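Local coordinates for protein glutathione S-transferase omega-like 2 (Saccharomyces cerevisiae, PDB 5LKB) that reduces dehydroascorbate, dimethylarsinic acid and beta-hydroxyethyl disulfide as a homodimeric, glutathione-dependent one-cysteine thiol transferase of the GST superfamily, at residues Ala314-Pro317 / Phe318-Leu321; Phe243-Leu246 / Asp247-Glu250; Val294-Asp298 / Pro299-Gln303. All coordinates share one frame; numbering follows the deposited sequence.

How the contacts relate
Following the chain from the N terminus, contact 2 comes first, on the long helix 232-264. Contact 3 follows on helix 285-304, and contact 1 spans the turn from helix 312-315 into helix 317-329. Each contact is a local one, closing only a turn or two of backbone. They run in series, and none nests in or crosses another. In space they meet in the helical C-terminal domain. Contact 2 touches contact 1 through Asp247, which meets the Tyr316 hydroxyl, and Glu250, at the start of helix 317-329. Phe243 and Leu246 of contact 2 pack on Phe297 of contact 3. Ile319 of contact 1 meets Val294 of contact 3, so three helices are tied together.

Contact 1 of 3, residues Ala314-Pro317 / Phe318-Leu321; sequences AGYP and FIHL
The backbone leaves helical angles at Tyr316 (phi -133°, psi 77°), and Tyr316 O accepts a hydrogen bond from His320 N at 2.8 Å in the first turn of the next helix. Leu321 N bonds to Pro317 O at 2.9 Å in the same way. Tyr316 is thus the N-cap, and Pro317, which has no N-H to give, takes the first helical place. Among the side chains, Tyr316 and Ile319 lie side by side and point the same way. Ile319 CD1 sits 4.0 Å from Tyr316 CD1 and 4.1 Å from Tyr316 CB. Ile319 CG1 is anti to its carbonyl carbon (chi1 -62°), and the chain is extended beyond it, which carries CD1 to the tyrosine. His320 CB rests 3.2 Å from Tyr316 O, while its ring, with CG anti to the backbone N, turns off toward Ile312 and Arg313. The tyrosine hydroxyl hydrogen-bonds to Asp247 on helix 232-264. Glu250 of that helix accepts from Phe318 N and Ile319 N, two N-H groups of the first turn. The whole is a helix start with Pro in the first position after the N-cap, held by a carboxylate from a neighbouring helix of the GST C-terminal domain.

Contact 2 of 3, residues Phe243-Leu246 / Asp247-Glu250; sequences FEHL and DKVE
His245 and Lys248 both set CG anti to the carbonyl carbon (chi1 -71° and -69°), and the lysine chain stays extended beyond CG, which lays it alongside the imidazole. The two side chains point the same way. Lys248 CE lies over one face of the His245 ring, 4.2 Å from the ring centroid, a CH-pi contact. Lys248 CD is 3.7 Å from His245 CD2. His245 ND1 hydrogen-bonds to Asn241 O one turn earlier, which fixes the ring. Glu244 also runs beside the lysine. Its OE2 is 4.1 Å from Lys248 NZ, beyond a salt bridge. Asp247 folds back over its own turn, with CG 3.1 Å from Phe243 O. Beneath the side chains, regular helical bonds join the two segments, such as Glu250 N to Leu246 O at 2.8 Å. With an alanine here in place of the His245 ring, the lysine methylenes are likely to lose the face they lie on, and the chain would be freer to swing. Phe243, Leu246 and Val249 face inward, where Leu246 and Val249 both meet Ile319. The chemistry divides the helix: Glu244 probably gives exposed Lys248 a mild electrostatic pull, while the carboxylates of Asp247 and Glu250, at the border with helix 317-329, accept hydrogen bonds.

Contact 3 of 3, residues Val294-Asp298 / Pro299-Gln303; sequences VIRFD and PVYVQ
A proline kink with a wider pi-type turn marks this part of helix 285-304, close to the active site. Pro299 has no N-H to return to Ile295 O, and Pro299 CD sits 3.4 Å from that oxygen. The short axes on the two sides of the kink differ by 55°. Arg296 O takes two bonds, from Val300 N at 3.0 Å and from Tyr301 N at 3.1 Å. Phe297 O accepts from Val302 N at 2.9 Å, like Tyr301 N to Arg296 O a five-residue step. Gln303 N makes no bond to the preceding turn; one water joins it to Asp298 O, donating to the oxygen and accepting from the N-H. The Tyr301 ring lies under Arg296 O, which stands 3.7 Å above its plane. Arg296 runs alongside this ring, with CB 3.6 Å from Tyr301 CE2. CG of Arg296 is anti to its carbonyl carbon (chi1 -72°), and the chain extends to NE, which binds Ala45 O next to the nucleophile Cys46; NH1 hydrogen-bonds to Thr292 O. The Phe297 ring has Tyr301 CB over one face, and its CE1 is 3.7 Å from Val302 CG2. Asp298 OD2 forms a salt bridge with Arg313, and OD1 accepts from Ile312 N. Gln303 O hydrogen-bonds to Gln303 NE2 of the second subunit. This is a proline kink in the helical GST C-terminal domain, between the active-site loop and the dimer contact.

Contact 1 of 3, residues Ala314-Pro317 / Phe318-Leu321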
ATOM      1  N   ALA A 314      -0.807   2.334 -12.306  1.00 16.96           N
ATOM      2  CA  ALA A 314       0.557   2.722 -12.636  1.00 19.09           C
ATOM      3  C   ALA A 314       1.281   1.709 -13.482  1.00 20.88           C
ATOM      4  O   ALA A 314       2.158   2.099 -14.254  1.00 24.53           O
ATOM      5  CB  ALA A 314       1.370   2.891 -11.357  1.00 21.30           C
ATOM      6  N   GLY A 315       0.955   0.411 -13.347  1.00 16.35           N
ATOM      7  CA  GLY A 315       1.805  -0.619 -13.895  1.00 18.44           C
ATOM      8  C   GLY A 315       1.256  -1.451 -15.040  1.00 17.03           C
ATOM      9  O   GLY A 315       1.985  -2.218 -15.670  1.00 18.91           O
ATOM     10  N   TYR A 316      -0.041  -1.365 -15.273  1.00 16.59           N
ATOM     11  CA  TYR A 316      -0.724  -2.255 -16.207  1.00 16.99           C
ATOM     12  C   TYR A 316      -1.626  -1.451 -17.138  1.00 17.33           C
ATOM     13  O   TYR A 316      -2.846  -1.451 -16.992  1.00 16.03           O
ATOM     14  CB  TYR A 316      -1.514  -3.338 -15.474  1.00 17.38           C
ATOM     15  CG  TYR A 316      -0.599  -4.340 -14.873  1.00 15.97           C
ATOM     16  CD1 TYR A 316      -0.015  -5.339 -15.642  1.00 16.87           C
ATOM     17  CD2 TYR A 316      -0.260  -4.281 -13.521  1.00 16.94           C
ATOM     18  CE1 TYR A 316       0.847  -6.246 -15.122  1.00 18.80           C
ATOM     19  CE2 TYR A 316       0.653  -5.174 -12.986  1.00 18.49           C
ATOM     20  CZ  TYR A 316       1.200  -6.180 -13.791  1.00 17.19           C
ATOM     21  OH  TYR A 316       2.080  -7.067 -13.255  1.00 20.34           O
ATOM     22  N   PRO A 317      -1.059  -0.776 -18.135  1.00 19.46           N
ATOM     23  CA  PRO A 317      -1.879   0.146 -18.942  1.00 17.75           C
ATOM     24  C   PRO A 317      -3.033  -0.512 -19.703  1.00 18.85           C
ATOM     25  O   PRO A 317      -4.109   0.089 -19.799  1.00 18.47           O
ATOM     26  CB  PRO A 317      -0.870   0.794 -19.910  1.00 20.54           C
ATOM     27  CG  PRO A 317       0.423   0.215 -19.603  1.00 29.10           C
ATOM     28  CD  PRO A 317       0.363  -0.767 -18.498  1.00 20.86           C
ATOM     29  N   PHE A 318      -2.845  -1.724 -20.230  1.00 19.38           N
ATOM     30  CA  PHE A 318      -3.936  -2.334 -20.971  1.00 19.76           C
ATOM     31  C   PHE A 318      -5.027  -2.868 -20.050  1.00 19.62           C
ATOM     32  O   PHE A 318      -6.221  -2.689 -20.333  1.00 17.36           O
ATOM     33  CB  PHE A 318      -3.396  -3.343 -22.006  1.00 20.96           C
ATOM     34  CG  PHE A 318      -2.666  -2.642 -23.104  1.00 24.14           C
ATOM     35  CD1 PHE A 318      -3.383  -1.953 -24.079  1.00 22.36           C
ATOM     36  CD2 PHE A 318      -1.280  -2.579 -23.120  1.00 27.06           C
ATOM     37  CE1 PHE A 318      -2.745  -1.254 -25.052  1.00 28.88           C
ATOM     38  CE2 PHE A 318      -0.634  -1.865 -24.114  1.00 27.03           C
ATOM     39  CZ  PHE A 318      -1.377  -1.208 -25.085  1.00 28.24           C
ATOM     40  N   ILE A 319      -4.662  -3.542 -18.950  1.00 15.80           N
ATOM     41  CA  ILE A 319      -5.685  -3.874 -17.952  1.00 16.64           C
ATOM     42  C   ILE A 319      -6.393  -2.608 -17.465  1.00 17.60           C
ATOM     43  O   ILE A 319      -7.619  -2.607 -17.263  1.00 16.57           O
ATOM     44  CB  ILE A 319      -5.081  -4.673 -16.787  1.00 15.60           C
ATOM     45  CG1 ILE A 319      -4.486  -6.024 -17.228  1.00 18.04           C
ATOM     46  CG2 ILE A 319      -6.113  -4.875 -15.705  1.00 16.13           C
ATOM     47  CD1 ILE A 319      -3.719  -6.782 -16.144  1.00 15.36           C
ATOM     48  N   HIS A 320      -5.638  -1.528 -17.231  1.00 14.68           N
ATOM     49  CA  HIS A 320      -6.240  -0.312 -16.732  1.00 13.48           C
ATOM     50  C   HIS A 320      -7.259   0.276 -17.733  1.00 16.09           C
ATOM     51  O   HIS A 320      -8.310   0.791 -17.334  1.00 16.91           O
ATOM     52  CB  HIS A 320      -5.127   0.698 -16.390  1.00 16.92           C
ATOM     53  CG  HIS A 320      -5.604   1.921 -15.650  1.00 14.33           C
ATOM     54  ND1 HIS A 320      -5.052   3.152 -15.867  1.00 16.01           N
ATOM     55  CD2 HIS A 320      -6.540   2.098 -14.684  1.00 16.04           C
ATOM     56  CE1 HIS A 320      -5.602   4.035 -15.069  1.00 14.10           C
ATOM     57  NE2 HIS A 320      -6.525   3.437 -14.345  1.00 17.51           N
ATOM     58  N   LEU A 321      -6.940   0.246 -19.030  1.00 17.04           N
ATOM     59  CA  LEU A 321      -7.888   0.716 -20.031  1.00 18.52           C
ATOM     60  C   LEU A 321      -9.127  -0.175 -20.082  1.00 16.45           C
ATOM     61  O   LEU A 321     -10.265   0.325 -20.042  1.00 18.16           O
ATOM     62  CB  LEU A 321      -7.173   0.737 -21.362  1.00 18.33           C
ATOM     63  CG  LEU A 321      -8.055   1.119 -22.550  1.00 20.57           C
ATOM     64  CD1 LEU A 321      -8.524   2.498 -22.450  1.00 21.72           C
ATOM     65  CD2 LEU A 321      -7.215   0.902 -23.825  1.00 24.09           C
TER

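Contact 2 of 3, residues Phe243-Leu246 / Asp247-Glu250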
ATOM      1  N   PHE A 243       1.482 -11.367  -9.782  1.00 14.83           N
ATOM      2  CA  PHE A 243       1.998 -10.438 -10.773  1.00 15.36           C
ATOM      3  C   PHE A 243       2.433 -11.146 -12.053  1.00 16.03           C
ATOM      4  O   PHE A 243       2.273 -10.589 -13.134  1.00 18.06           O
ATOM      5  CB  PHE A 243       3.112  -9.535 -10.163  1.00 16.15           C
ATOM      6  CG  PHE A 243       2.521  -8.439  -9.291  1.00 14.49           C
ATOM      7  CD1 PHE A 243       2.035  -7.301  -9.876  1.00 15.01           C
ATOM      8  CD2 PHE A 243       2.349  -8.633  -7.932  1.00 14.59           C
ATOM      9  CE1 PHE A 243       1.388  -6.306  -9.116  1.00 14.77           C
ATOM     10  CE2 PHE A 243       1.715  -7.642  -7.151  1.00 15.22           C
ATOM     11  CZ  PHE A 243       1.234  -6.523  -7.756  1.00 14.90           C
ATOM     12  N   GLU A 244       2.918 -12.384 -11.952  1.00 20.11           N
ATOM     13  CA  GLU A 244       3.289 -13.132 -13.154  1.00 19.20           C
ATOM     14  C   GLU A 244       2.070 -13.338 -14.048  1.00 18.68           C
ATOM     15  O   GLU A 244       2.156 -13.205 -15.279  1.00 20.62           O
ATOM     16  CB  GLU A 244       3.896 -14.467 -12.760  1.00 20.71           C
ATOM     17  CG  GLU A 244       4.174 -15.433 -13.891  1.00 31.28           C
ATOM     18  CD  GLU A 244       4.637 -16.782 -13.361  1.00 35.20           C
ATOM     19  OE1 GLU A 244       5.095 -16.848 -12.203  1.00 41.04           O
ATOM     20  OE2 GLU A 244       4.496 -17.786 -14.087  1.00 39.18           O
ATOM     21  N   HIS A 245       0.921 -13.554 -13.426  1.00 17.66           N
ATOM     22  CA  HIS A 245      -0.298 -13.771 -14.181  1.00 18.80           C
ATOM     23  C   HIS A 245      -0.977 -12.496 -14.606  1.00 19.64           C
ATOM     24  O   HIS A 245      -1.641 -12.476 -15.659  1.00 19.56           O
ATOM     25  CB  HIS A 245      -1.197 -14.757 -13.468  1.00 19.25           C
ATOM     26  CG  HIS A 245      -0.634 -16.128 -13.529  1.00 19.91           C
ATOM     27  ND1 HIS A 245       0.311 -16.566 -12.624  1.00 20.15           N
ATOM     28  CD2 HIS A 245      -0.830 -17.141 -14.423  1.00 22.45           C
ATOM     29  CE1 HIS A 245       0.646 -17.812 -12.935  1.00 25.43           C
ATOM     30  NE2 HIS A 245      -0.046 -18.189 -14.009  1.00 24.71           N
ATOM     31  N   LEU A 246      -0.838 -11.413 -13.850  1.00 17.76           N
ATOM     32  CA  LEU A 246      -1.277 -10.138 -14.404  1.00 16.60           C
ATOM     33  C   LEU A 246      -0.472  -9.778 -15.648  1.00 17.36           C
ATOM     34  O   LEU A 246      -1.001  -9.197 -16.599  1.00 18.67           O
ATOM     35  CB  LEU A 246      -1.161  -9.017 -13.360  1.00 17.14           C
ATOM     36  CG  LEU A 246      -2.094  -9.013 -12.145  1.00 15.19           C
ATOM     37  CD1 LEU A 246      -1.674  -7.962 -11.122  1.00 17.06           C
ATOM     38  CD2 LEU A 246      -3.521  -8.811 -12.562  1.00 15.39           C
ATOM     39  N   ASP A 247       0.825 -10.092 -15.647  1.00 19.67           N
ATOM     40  CA  ASP A 247       1.633  -9.901 -16.840  1.00 18.73           C
ATOM     41  C   ASP A 247       1.053 -10.672 -18.023  1.00 19.37           C
ATOM     42  O   ASP A 247       1.017 -10.137 -19.130  1.00 21.13           O
ATOM     43  CB  ASP A 247       3.069 -10.338 -16.585  1.00 21.04           C
ATOM     44  CG  ASP A 247       3.790  -9.417 -15.615  1.00 22.48           C
ATOM     45  OD1 ASP A 247       3.327  -8.271 -15.403  1.00 21.16           O
ATOM     46  OD2 ASP A 247       4.864  -9.860 -15.164  1.00 25.05           O
ATOM     47  N   LYS A 248       0.554 -11.881 -17.768  1.00 20.05           N
ATOM     48  CA  LYS A 248      -0.067 -12.699 -18.830  1.00 18.32           C
ATOM     49  C   LYS A 248      -1.322 -12.031 -19.386  1.00 22.19           C
ATOM     50  O   LYS A 248      -1.495 -11.942 -20.618  1.00 21.93           O
ATOM     51  CB  LYS A 248      -0.358 -14.113 -18.328  1.00 21.11           C
ATOM     52  CG  LYS A 248       0.916 -14.896 -18.095  1.00 26.14           C
ATOM     53  CD  LYS A 248       0.673 -16.340 -17.709  1.00 27.85           C
ATOM     54  CE  LYS A 248       1.936 -16.976 -17.149  1.00 30.13           C
ATOM     55  NZ  LYS A 248       1.649 -18.465 -16.972  1.00 34.49           N
ATOM     56  N   VAL A 249      -2.185 -11.522 -18.492  1.00 21.37           N
ATOM     57  CA  VAL A 249      -3.395 -10.820 -18.916  1.00 17.88           C
ATOM     58  C   VAL A 249      -3.047  -9.576 -19.709  1.00 20.33           C
ATOM     59  O   VAL A 249      -3.662  -9.275 -20.733  1.00 20.47           O
ATOM     60  CB  VAL A 249      -4.279 -10.486 -17.702  1.00 15.96           C
ATOM     61  CG1 VAL A 249      -5.510  -9.628 -18.141  1.00 19.04           C
ATOM     62  CG2 VAL A 249      -4.692 -11.707 -16.994  1.00 19.29           C
ATOM     63  N   GLU A 250      -2.095  -8.770 -19.185  1.00 18.04           N
ATOM     64  CA  GLU A 250      -1.662  -7.553 -19.844  1.00 18.24           C
ATOM     65  C   GLU A 250      -1.169  -7.808 -21.282  1.00 19.02           C
ATOM     66  O   GLU A 250      -1.448  -6.998 -22.176  1.00 18.25           O
ATOM     67  CB  GLU A 250      -0.561  -6.888 -18.992  1.00 20.96           C
ATOM     68  CG  GLU A 250       0.004  -5.609 -19.533  1.00 19.38           C
ATOM     69  CD  GLU A 250      -0.927  -4.394 -19.403  1.00 16.97           C
ATOM     70  OE1 GLU A 250      -2.014  -4.487 -18.749  1.00 19.69           O
ATOM     71  OE2 GLU A 250      -0.612  -3.347 -20.021  1.00 21.85           O
TER

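Contact 3 of 3, residues Val294-Asp298 / Pro299-Gln303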
ATOM      1  N   VAL A 294      -9.966  -7.109 -10.427  1.00 11.96           N
ATOM      2  CA  VAL A 294      -9.212  -5.947 -10.898  1.00 13.44           C
ATOM      3  C   VAL A 294      -9.786  -4.649 -10.330  1.00 13.57           C
ATOM      4  O   VAL A 294      -9.021  -3.775  -9.914  1.00 12.94           O
ATOM      5  CB  VAL A 294      -9.099  -5.896 -12.437  1.00 15.40           C
ATOM      6  CG1 VAL A 294      -8.323  -4.630 -12.916  1.00 14.78           C
ATOM      7  CG2 VAL A 294      -8.343  -7.107 -12.973  1.00 15.87           C
ATOM      8  N   ILE A 295     -11.118  -4.516 -10.217  1.00 12.77           N
ATOM      9  CA  ILE A 295     -11.726  -3.290  -9.685  1.00 13.51           C
ATOM     10  C   ILE A 295     -11.410  -3.065  -8.207  1.00 12.55           C
ATOM     11  O   ILE A 295     -11.435  -1.922  -7.733  1.00 13.34           O
ATOM     12  CB  ILE A 295     -13.253  -3.271  -9.974  1.00 12.04           C
ATOM     13  CG1 ILE A 295     -13.769  -1.831  -9.984  1.00 14.19           C
ATOM     14  CG2 ILE A 295     -14.020  -4.118  -9.012  1.00 12.69           C
ATOM     15  CD1 ILE A 295     -13.279  -0.961 -11.112  1.00 12.81           C
ATOM     16  N   ARG A 296     -11.105  -4.136  -7.479  1.00 11.94           N
ATOM     17  CA  ARG A 296     -10.736  -4.110  -6.064  1.00 13.14           C
ATOM     18  C   ARG A 296      -9.226  -3.991  -5.859  1.00 12.17           C
ATOM     19  O   ARG A 296      -8.756  -3.819  -4.713  1.00 13.98           O
ATOM     20  CB  ARG A 296     -11.285  -5.377  -5.370  1.00 12.13           C
ATOM     21  CG  ARG A 296     -12.767  -5.364  -5.195  1.00 12.57           C
ATOM     22  CD  ARG A 296     -13.276  -6.744  -4.726  1.00 12.92           C
ATOM     23  NE  ARG A 296     -14.733  -6.651  -4.445  1.00 12.56           N
ATOM     24  CZ  ARG A 296     -15.686  -6.476  -5.379  1.00 12.85           C
ATOM     25  NH1 ARG A 296     -15.391  -6.503  -6.635  1.00 13.13           N
ATOM     26  NH2 ARG A 296     -16.910  -6.239  -4.978  1.00 14.31           N
ATOM     27  N   PHE A 297      -8.464  -4.088  -6.936  1.00 11.40           N
ATOM     28  CA  PHE A 297      -7.015  -4.280  -6.774  1.00 14.43           C
ATOM     29  C   PHE A 297      -6.352  -3.034  -6.221  1.00 12.54           C
ATOM     30  O   PHE A 297      -5.661  -3.102  -5.177  1.00 13.38           O
ATOM     31  CB  PHE A 297      -6.387  -4.706  -8.110  1.00 13.27           C
ATOM     32  CG  PHE A 297      -5.033  -5.344  -7.976  1.00 12.52           C
ATOM     33  CD1 PHE A 297      -3.881  -4.573  -7.972  1.00 14.51           C
ATOM     34  CD2 PHE A 297      -4.916  -6.704  -7.901  1.00 14.78           C
ATOM     35  CE1 PHE A 297      -2.647  -5.173  -7.828  1.00 13.32           C
ATOM     36  CE2 PHE A 297      -3.650  -7.299  -7.751  1.00 15.72           C
ATOM     37  CZ  PHE A 297      -2.535  -6.562  -7.731  1.00 13.47           C
ATOM     38  N   ASP A 298      -6.573  -1.876  -6.872  1.00 11.93           N
ATOM     39  CA  ASP A 298      -5.952  -0.659  -6.352  1.00 12.05           C
ATOM     40  C   ASP A 298      -6.616  -0.173  -5.077  1.00 13.45           C
ATOM     41  O   ASP A 298      -5.895   0.274  -4.166  1.00 13.47           O
ATOM     42  CB  ASP A 298      -5.883   0.442  -7.422  1.00 11.23           C
ATOM     43  CG  ASP A 298      -4.963   0.092  -8.572  1.00 11.59           C
ATOM     44  OD1 ASP A 298      -4.289  -0.958  -8.496  1.00 15.10           O
ATOM     45  OD2 ASP A 298      -4.859   0.886  -9.538  1.00 14.51           O
ATOM     46  N   PRO A 299      -7.938  -0.208  -4.939  1.00 13.24           N
ATOM     47  CA  PRO A 299      -8.557   0.270  -3.689  1.00 13.67           C
ATOM     48  C   PRO A 299      -8.221  -0.530  -2.445  1.00 14.44           C
ATOM     49  O   PRO A 299      -8.256   0.033  -1.340  1.00 14.63           O
ATOM     50  CB  PRO A 299     -10.064   0.214  -4.020  1.00 13.89           C
ATOM     51  CG  PRO A 299     -10.128   0.438  -5.456  1.00 13.46           C
ATOM     52  CD  PRO A 299      -8.938  -0.321  -6.017  1.00 12.19           C
ATOM     53  N   VAL A 300      -8.003  -1.852  -2.571  1.00 14.39           N
ATOM     54  CA  VAL A 300      -7.781  -2.751  -1.429  1.00 14.42           C
ATOM     55  C   VAL A 300      -6.566  -3.659  -1.594  1.00 13.76           C
ATOM     56  O   VAL A 300      -5.734  -3.767  -0.689  1.00 14.51           O
ATOM     57  CB  VAL A 300      -9.037  -3.620  -1.166  1.00 17.19           C
ATOM     58  CG1 VAL A 300      -8.676  -4.756  -0.195  1.00 18.68           C
ATOM     59  CG2 VAL A 300     -10.127  -2.706  -0.632  1.00 19.53           C
ATOM     60  N   TYR A 301      -6.472  -4.425  -2.666  1.00 13.26           N
ATOM     61  CA  TYR A 301      -5.538  -5.540  -2.647  1.00 12.84           C
ATOM     62  C   TYR A 301      -4.066  -5.077  -2.548  1.00 13.38           C
ATOM     63  O   TYR A 301      -3.244  -5.767  -1.947  1.00 13.90           O
ATOM     64  CB  TYR A 301      -5.729  -6.452  -3.833  1.00 14.20           C
ATOM     65  CG  TYR A 301      -7.100  -7.124  -3.865  1.00 13.11           C
ATOM     66  CD1 TYR A 301      -7.774  -7.513  -2.698  1.00 12.65           C
ATOM     67  CD2 TYR A 301      -7.696  -7.374  -5.073  1.00 12.06           C
ATOM     68  CE1 TYR A 301      -9.026  -8.172  -2.765  1.00 13.68           C
ATOM     69  CE2 TYR A 301      -8.911  -8.033  -5.151  1.00 13.59           C
ATOM     70  CZ  TYR A 301      -9.552  -8.410  -3.994  1.00 15.94           C
ATOM     71  OH  TYR A 301     -10.782  -9.052  -4.021  1.00 15.67           O
ATOM     72  N   VAL A 302      -3.728  -3.939  -3.148  1.00 11.95           N
ATOM     73  CA  VAL A 302      -2.367  -3.398  -3.069  1.00 12.80           C
ATOM     74  C   VAL A 302      -1.932  -3.178  -1.607  1.00 12.83           C
ATOM     75  O   VAL A 302      -0.944  -3.775  -1.148  1.00 13.63           O
ATOM     76  CB  VAL A 302      -2.244  -2.114  -3.894  1.00 11.35           C
ATOM     77  CG1 VAL A 302      -0.902  -1.410  -3.626  1.00 13.50           C
ATOM     78  CG2 VAL A 302      -2.306  -2.427  -5.360  1.00 12.58           C
ATOM     79  N   GLN A 303      -2.657  -2.369  -0.852  1.00 13.57           N
ATOM     80  CA  GLN A 303      -2.268  -2.077   0.522  1.00 12.29           C
ATOM     81  C   GLN A 303      -2.576  -3.203   1.477  1.00 12.72           C
ATOM     82  O   GLN A 303      -1.769  -3.527   2.367  1.00 13.62           O
ATOM     83  CB  GLN A 303      -2.936  -0.796   1.001  1.00 13.53           C
ATOM     84  CG  GLN A 303      -2.492  -0.223   2.309  1.00 13.99           C
ATOM     85  CD  GLN A 303      -2.989  -0.937   3.534  1.00 14.34           C
ATOM     86  OE1 GLN A 303      -4.103  -1.453   3.568  1.00 13.56           O
ATOM     87  NE2 GLN A 303      -2.162  -0.975   4.566  1.00 14.28           N
TER
HETATM   88  O   HOH W   1      -4.541  -0.245  -1.865  1.00 12.99           O